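Local atomic coordinates of SLH domain-containing protein (Pseudoflavonifractor capillosus, PDB entry 4OJU), a protein that is of unknown function but binds magnesium and, through its BspA-type leucine-rich repeats, probably binds other proteins. Residues I80-F85 with I103-F108; G22-T27 with Y53-I58. All coordinates share one frame; numbering follows the deposited sequence. Where two conformers were deposited one is given.

Contact 1 of 2, residues I80-F85 with I103-F108; sequences IGRLAF and INELAF
Phe85 and Phe108 lie side by side and point the same way, their ring planes only 3° apart but slid so far along each other (centroids 5.1 Å) that they barely overlap. The approach is close at one corner, Phe85 CD2 to Phe108 CE1 at 3.5 Å. Both rings leave the backbone alike, CG beside the backbone N (chi1 -63° in Phe85, -66° in Phe108), which lets one repeat the other. In the same buried half, Ala107 CB fits against Ile80 CG2 at 3.7 Å, and the backbone N of Phe85 donates to Ala107 O at 2.8 Å, in the carbonyl plane. Ile80 O is gripped twice by Asn104: its backbone N arrives nearly along the carbonyl axis, while its side-chain ND2 comes in from above the carbonyl plane at 3.0 Å. Leu83 CD2 meets Leu106 CB at 3.6 Å.

The opposite end is polar and hydrated. The extended Arg82 chain runs alongside Glu105, and NE, with its partner near the guanidinium plane, makes a 2.7 Å salt bridge to the anti lone pair of Glu105 OE2. A water links that oxygen to Arg82 NH2, while NH1 pairs with Glu60 and with Glu65 of the second subunit. Glu105 is a magnesium ligand in a structure of this protein, but no magnesium is bound to it in this chain.

Each segment leaves a parallel bridge, Ile80 with Ile103, and folds into a type II turn, Gly81 to Ala84 and Asn104 to Ala107; the similar IGRLAF and INELAF sequences stacked one on the other are typical of successive coils in a BspA-type leucine-rich repeat solenoid.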
loop_
_atom_site.group_PDB
_atom_site.type_symbol
_atom_site.label_atom_id
_atom_site.label_comp_id
_atom_site.label_asym_id
_atom_site.label_seq_id
_atom_site.Cartn_x
_atom_site.Cartn_y
_atom_site.Cartn_z
ATOM N N ILE A 80 -19.087 3.785 10.394
ATOM C CA ILE A 80 -19.092 2.953 9.186
ATOM C C ILE A 80 -18.290 1.733 9.561
ATOM O O ILE A 80 -17.139 1.869 9.982
ATOM C CB ILE A 80 -18.549 3.710 7.950
ATOM C CG1 ILE A 80 -19.523 4.859 7.572
ATOM C CG2 ILE A 80 -18.344 2.746 6.761
ATOM C CD1 ILE A 80 -18.955 5.846 6.581
ATOM N N GLY A 81 -18.926 0.566 9.447
ATOM C CA GLY A 81 -18.372 -0.707 9.869
ATOM C C GLY A 81 -17.250 -1.244 9.007
ATOM O O GLY A 81 -16.964 -0.734 7.920
ATOM N N ARG A 82 -16.646 -2.309 9.498
ATOM C CA ARG A 82 -15.539 -3.003 8.855
ATOM C C ARG A 82 -15.937 -3.490 7.452
ATOM O O ARG A 82 -16.993 -4.091 7.299
ATOM C CB ARG A 82 -15.122 -4.185 9.748
ATOM C CG ARG A 82 -14.060 -5.080 9.130
ATOM C CD ARG A 82 -13.666 -6.202 10.080
ATOM N NE ARG A 82 -12.672 -7.067 9.432
ATOM C CZ ARG A 82 -12.975 -8.185 8.781
ATOM N NH1 ARG A 82 -14.233 -8.608 8.718
ATOM N NH2 ARG A 82 -12.019 -8.899 8.201
ATOM N N LEU A 83 -15.118 -3.203 6.425
ATOM C CA LEU A 83 -15.386 -3.634 5.042
ATOM C C LEU A 83 -16.785 -3.216 4.541
ATOM O O LEU A 83 -17.283 -3.844 3.631
ATOM C CB LEU A 83 -15.236 -5.181 4.942
ATOM C CG LEU A 83 -13.842 -5.733 5.149
ATOM C CD1 LEU A 83 -13.863 -7.238 5.370
ATOM C CD2 LEU A 83 -12.969 -5.455 3.939
ATOM N N ALA A 84 -17.400 -2.164 5.098
ATOM C CA ALA A 84 -18.772 -1.769 4.715
ATOM C C ALA A 84 -18.913 -1.544 3.215
ATOM O O ALA A 84 -19.895 -1.976 2.628
ATOM C CB ALA A 84 -19.199 -0.512 5.465
ATOM N N PHE A 85 -17.921 -0.886 2.585
ATOM C CA PHE A 85 -17.961 -0.619 1.144
ATOM C C PHE A 85 -16.785 -1.265 0.412
ATOM O O PHE A 85 -16.392 -0.794 -0.657
ATOM C CB PHE A 85 -17.945 0.892 0.887
ATOM C CG PHE A 85 -19.141 1.604 1.451
ATOM C CD1 PHE A 85 -20.319 1.698 0.722
ATOM C CD2 PHE A 85 -19.092 2.182 2.715
ATOM C CE1 PHE A 85 -21.422 2.363 1.244
ATOM C CE2 PHE A 85 -20.192 2.861 3.229
ATOM C CZ PHE A 85 -21.363 2.913 2.506
ATOM N N ILE A 103 -14.591 5.547 11.240
ATOM C CA ILE A 103 -14.491 4.807 9.988
ATOM C C ILE A 103 -13.675 3.581 10.335
ATOM O O ILE A 103 -12.480 3.705 10.649
ATOM C CB ILE A 103 -13.933 5.601 8.787
ATOM C CG1 ILE A 103 -14.695 6.955 8.618
ATOM C CG2 ILE A 103 -14.054 4.709 7.512
ATOM C CD1 ILE A 103 -14.171 7.904 7.443
ATOM N N ASN A 104 -14.340 2.417 10.383
ATOM C CA ASN A 104 -13.704 1.173 10.805
ATOM C C ASN A 104 -12.813 0.600 9.749
ATOM O O ASN A 104 -12.802 1.039 8.604
ATOM C CB ASN A 104 -14.727 0.138 11.252
ATOM C CG ASN A 104 -15.198 0.419 12.650
ATOM O OD1 ASN A 104 -14.572 0.031 13.626
ATOM N ND2 ASN A 104 -16.237 1.186 12.780
ATOM N N GLU A 105 -12.046 -0.404 10.154
ATOM C CA GLU A 105 -11.021 -1.008 9.339
ATOM C C GLU A 105 -11.535 -1.430 7.959
ATOM O O GLU A 105 -12.594 -2.055 7.826
ATOM C CB GLU A 105 -10.371 -2.170 10.102
ATOM C CG GLU A 105 -10.589 -3.577 9.585
ATOM C CD GLU A 105 -9.968 -4.665 10.443
ATOM O OE1 GLU A 105 -9.055 -4.363 11.245
ATOM O OE2 GLU A 105 -10.406 -5.826 10.317
ATOM N N LEU A 106 -10.774 -1.055 6.926
ATOM C CA LEU A 106 -10.998 -1.467 5.553
ATOM C C LEU A 106 -12.401 -1.103 5.014
ATOM O O LEU A 106 -12.876 -1.743 4.068
ATOM C CB LEU A 106 -10.768 -2.993 5.459
ATOM C CG LEU A 106 -9.424 -3.537 5.941
ATOM C CD1 LEU A 106 -9.451 -5.074 5.997
ATOM C CD2 LEU A 106 -8.334 -3.078 5.025
ATOM N N ALA A 107 -13.055 -0.085 5.576
ATOM C CA ALA A 107 -14.419 0.318 5.176
ATOM C C ALA A 107 -14.501 0.682 3.682
ATOM O O ALA A 107 -15.517 0.421 3.052
ATOM C CB ALA A 107 -14.890 1.493 6.023
ATOM N N PHE A 108 -13.418 1.234 3.106
ATOM C CA PHE A 108 -13.395 1.570 1.675
ATOM C C PHE A 108 -12.214 0.850 1.032
ATOM O O PHE A 108 -11.504 1.418 0.197
ATOM C CB PHE A 108 -13.308 3.110 1.475
ATOM C CG PHE A 108 -14.541 3.827 1.968
ATOM C CD1 PHE A 108 -15.674 3.922 1.169
ATOM C CD2 PHE A 108 -14.585 4.364 3.252
ATOM C CE1 PHE A 108 -16.822 4.570 1.634
ATOM C CE2 PHE A 108 -15.743 4.998 3.723
ATOM C CZ PHE A 108 -16.860 5.070 2.919
HETATM O O HOH W 1 -9.464 -7.906 9.198
#

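Contact 2 of 2, residues G22-T27 with Y53-I58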
loop_
_atom_site.group_PDB
_atom_site.type_symbol
_atom_site.label_atom_id
_atom_site.label_comp_id
_atom_site.label_asym_id
_atom_site.label_seq_id
_atom_site.Cartn_x
_atom_site.Cartn_y
_atom_site.Cartn_z
ATOM N N GLY A 22 -32.846 1.868 20.375
ATOM C CA GLY A 22 -33.583 2.823 19.549
ATOM C C GLY A 22 -32.859 3.302 18.308
ATOM O O GLY A 22 -33.241 4.323 17.737
ATOM N N THR A 23 -31.811 2.591 17.883
ATOM C CA THR A 23 -31.065 2.967 16.684
ATOM C C THR A 23 -31.164 1.854 15.644
ATOM O O THR A 23 -31.497 0.717 15.980
ATOM C CB THR A 23 -29.590 3.285 17.003
ATOM O OG1 THR A 23 -28.916 2.079 17.348
ATOM C CG2 THR A 23 -29.426 4.333 18.112
ATOM N N ALA A 24 -30.851 2.177 14.401
ATOM C CA ALA A 24 -30.891 1.198 13.335
ATOM C C ALA A 24 -29.529 1.065 12.661
ATOM O O ALA A 24 -28.796 2.047 12.519
ATOM C CB ALA A 24 -31.940 1.583 12.311
ATOM N N THR A 25 -29.195 -0.159 12.267
ATOM C CA THR A 25 -27.976 -0.447 11.520
ATOM C C THR A 25 -28.374 -0.902 10.140
ATOM O O THR A 25 -29.251 -1.777 10.020
ATOM C CB THR A 25 -27.143 -1.551 12.238
ATOM O OG1 THR A 25 -26.712 -1.049 13.492
ATOM C CG2 THR A 25 -25.912 -2.024 11.419
ATOM N N LEU A 26 -27.724 -0.332 9.103
ATOM C CA LEU A 26 -27.910 -0.766 7.719
ATOM C C LEU A 26 -27.060 -2.025 7.585
ATOM O O LEU A 26 -25.828 -1.933 7.601
ATOM C CB LEU A 26 -27.495 0.339 6.719
ATOM C CG LEU A 26 -27.928 0.153 5.245
ATOM C CD1 LEU A 26 -27.855 1.449 4.506
ATOM C CD2 LEU A 26 -27.058 -0.872 4.501
ATOM N N THR A 27 -27.701 -3.202 7.542
ATOM C CA THR A 27 -26.928 -4.455 7.519
ATOM C C THR A 27 -26.611 -4.991 6.140
ATOM O O THR A 27 -25.609 -5.698 5.995
ATOM C CB THR A 27 -27.637 -5.544 8.330
ATOM O OG1 THR A 27 -28.921 -5.793 7.760
ATOM C CG2 THR A 27 -27.769 -5.186 9.807
ATOM N N TYR A 53 -36.773 5.387 13.485
ATOM C CA TYR A 53 -35.474 5.176 14.137
ATOM C C TYR A 53 -34.357 5.736 13.294
ATOM O O TYR A 53 -34.357 5.505 12.082
ATOM C CB TYR A 53 -35.194 3.672 14.395
ATOM C CG TYR A 53 -36.271 2.985 15.185
ATOM C CD1 TYR A 53 -37.375 2.427 14.549
ATOM C CD2 TYR A 53 -36.205 2.911 16.572
ATOM C CE1 TYR A 53 -38.390 1.809 15.274
ATOM C CE2 TYR A 53 -37.211 2.291 17.308
ATOM C CZ TYR A 53 -38.304 1.753 16.654
ATOM O OH TYR A 53 -39.271 1.114 17.358
ATOM N N PRO A 54 -33.344 6.379 13.903
ATOM C CA PRO A 54 -32.240 6.899 13.095
ATOM C C PRO A 54 -31.286 5.781 12.643
ATOM O O PRO A 54 -31.033 4.834 13.388
ATOM C CB PRO A 54 -31.545 7.881 14.047
ATOM C CG PRO A 54 -31.798 7.338 15.418
ATOM C CD PRO A 54 -33.175 6.706 15.343
ATOM N N VAL A 55 -30.759 5.900 11.427
ATOM C CA VAL A 55 -29.781 4.952 10.881
ATOM C C VAL A 55 -28.417 5.448 11.351
ATOM O O VAL A 55 -27.879 6.406 10.795
ATOM C CB VAL A 55 -29.896 4.853 9.341
ATOM C CG1 VAL A 55 -28.811 3.931 8.775
ATOM C CG2 VAL A 55 -31.304 4.393 8.931
ATOM N N THR A 56 -27.881 4.834 12.389
ATOM C CA THR A 56 -26.653 5.355 12.996
ATOM C C THR A 56 -25.391 4.588 12.600
ATOM O O THR A 56 -24.276 5.057 12.871
ATOM C CB THR A 56 -26.810 5.354 14.526
ATOM O OG1 THR A 56 -26.945 4.009 14.965
ATOM C CG2 THR A 56 -28.016 6.204 15.006
ATOM N N VAL A 57 -25.546 3.413 12.009
ATOM C CA VAL A 57 -24.387 2.577 11.644
ATOM C C VAL A 57 -24.582 1.960 10.267
ATOM O O VAL A 57 -25.676 1.472 9.952
ATOM C CB VAL A 57 -24.138 1.435 12.709
ATOM C CG1 VAL A 57 -22.968 0.511 12.323
ATOM C CG2 VAL A 57 -23.916 1.990 14.106
ATOM N N ILE A 58 -23.498 1.929 9.465
ATOM C CA ILE A 58 -23.432 1.149 8.240
ATOM C C ILE A 58 -22.726 -0.123 8.677
ATOM O O ILE A 58 -21.562 -0.068 9.082
ATOM C CB ILE A 58 -22.742 1.854 7.038
ATOM C CG1 ILE A 58 -23.327 3.271 6.749
ATOM C CG2 ILE A 58 -22.793 0.945 5.792
ATOM C CD1 ILE A 58 -24.906 3.360 6.601
HETATM O O HOH W 2 -27.400 1.102 15.072
#
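Ala24 is bonded through both its backbone N and its backbone O: the N donates to Pro54 O at 2.8 Å, and the O accepts from Thr56 N at 2.9 Å. Further along, Leu26 N reaches Val57 O at 2.9 Å with an N-H...O angle of 164°. The bridges run parallel, Ala24 with Val55 and then Thr25 with Val57, so the register slips by one residue at Thr56: a beta bulge.

Beside the bulge, one water joins three threonine hydroxyls: it donates to Thr23 OG1, lies 2.8 Å from Thr25 OG1 and also bonds with Thr56 OG1. In Thr23 and Thr56 the hydroxyl sits between the backbone N and the carbonyl carbon (chi1 70° and 64°), and the two side chains cross at about a right angle, Thr23 CB against Thr56 OG1. Outside the pair, Thr23 OG1 also bonds to Asp21 and Thr25 OG1 to Trp19 NE1. A valine in place of Thr25 would probably leave the water short of one partner and the Trp19 indole N-H without its acceptor.

Thr25 and Val57 lie side by side on one face of the sheet. The other face is apolar: Ala24, Val55, Leu26 and Ile58 project there, and Ile58 CD1 touches Leu26 CB at 4.0 Å. At the far end Gly22 O lies in the plane of the Tyr53 ring at its edge, 3.5 Å from CD2, while the phenol OH bonds to Asp47.

The chemistry thus differs between the faces: aliphatic groups pack on the side that Leu26 shares with Ala62 and Phe63, whereas the Thr25 face mixes Val57 with hydroxyls and a bound water that knit the bulge, where strand 24-29 joins strand 52-58 in parallel.

The two contacts follow in series along the chain, their centres 15 Å apart, and Ile58 connects them. Its backbone O lies 2.7 Å from Gly81 N, a probable hydrogen bond that carries parallel pairing from strand 52-58 to strand 79-80. Its CG2 packs 3.9 Å from Ala84 CB, and its CG1 lies 4.2 Å from Ile80 CG1, so the apolar face of contact 2 continues into the buried half of contact 1. Contact 1 contains the magnesium-binding residue Glu105, whose site is not filled in this chain; separately, the Ile103 side chain is about 11 Å from a bound magnesium ion. Contact 2 lies away from the annotated sites.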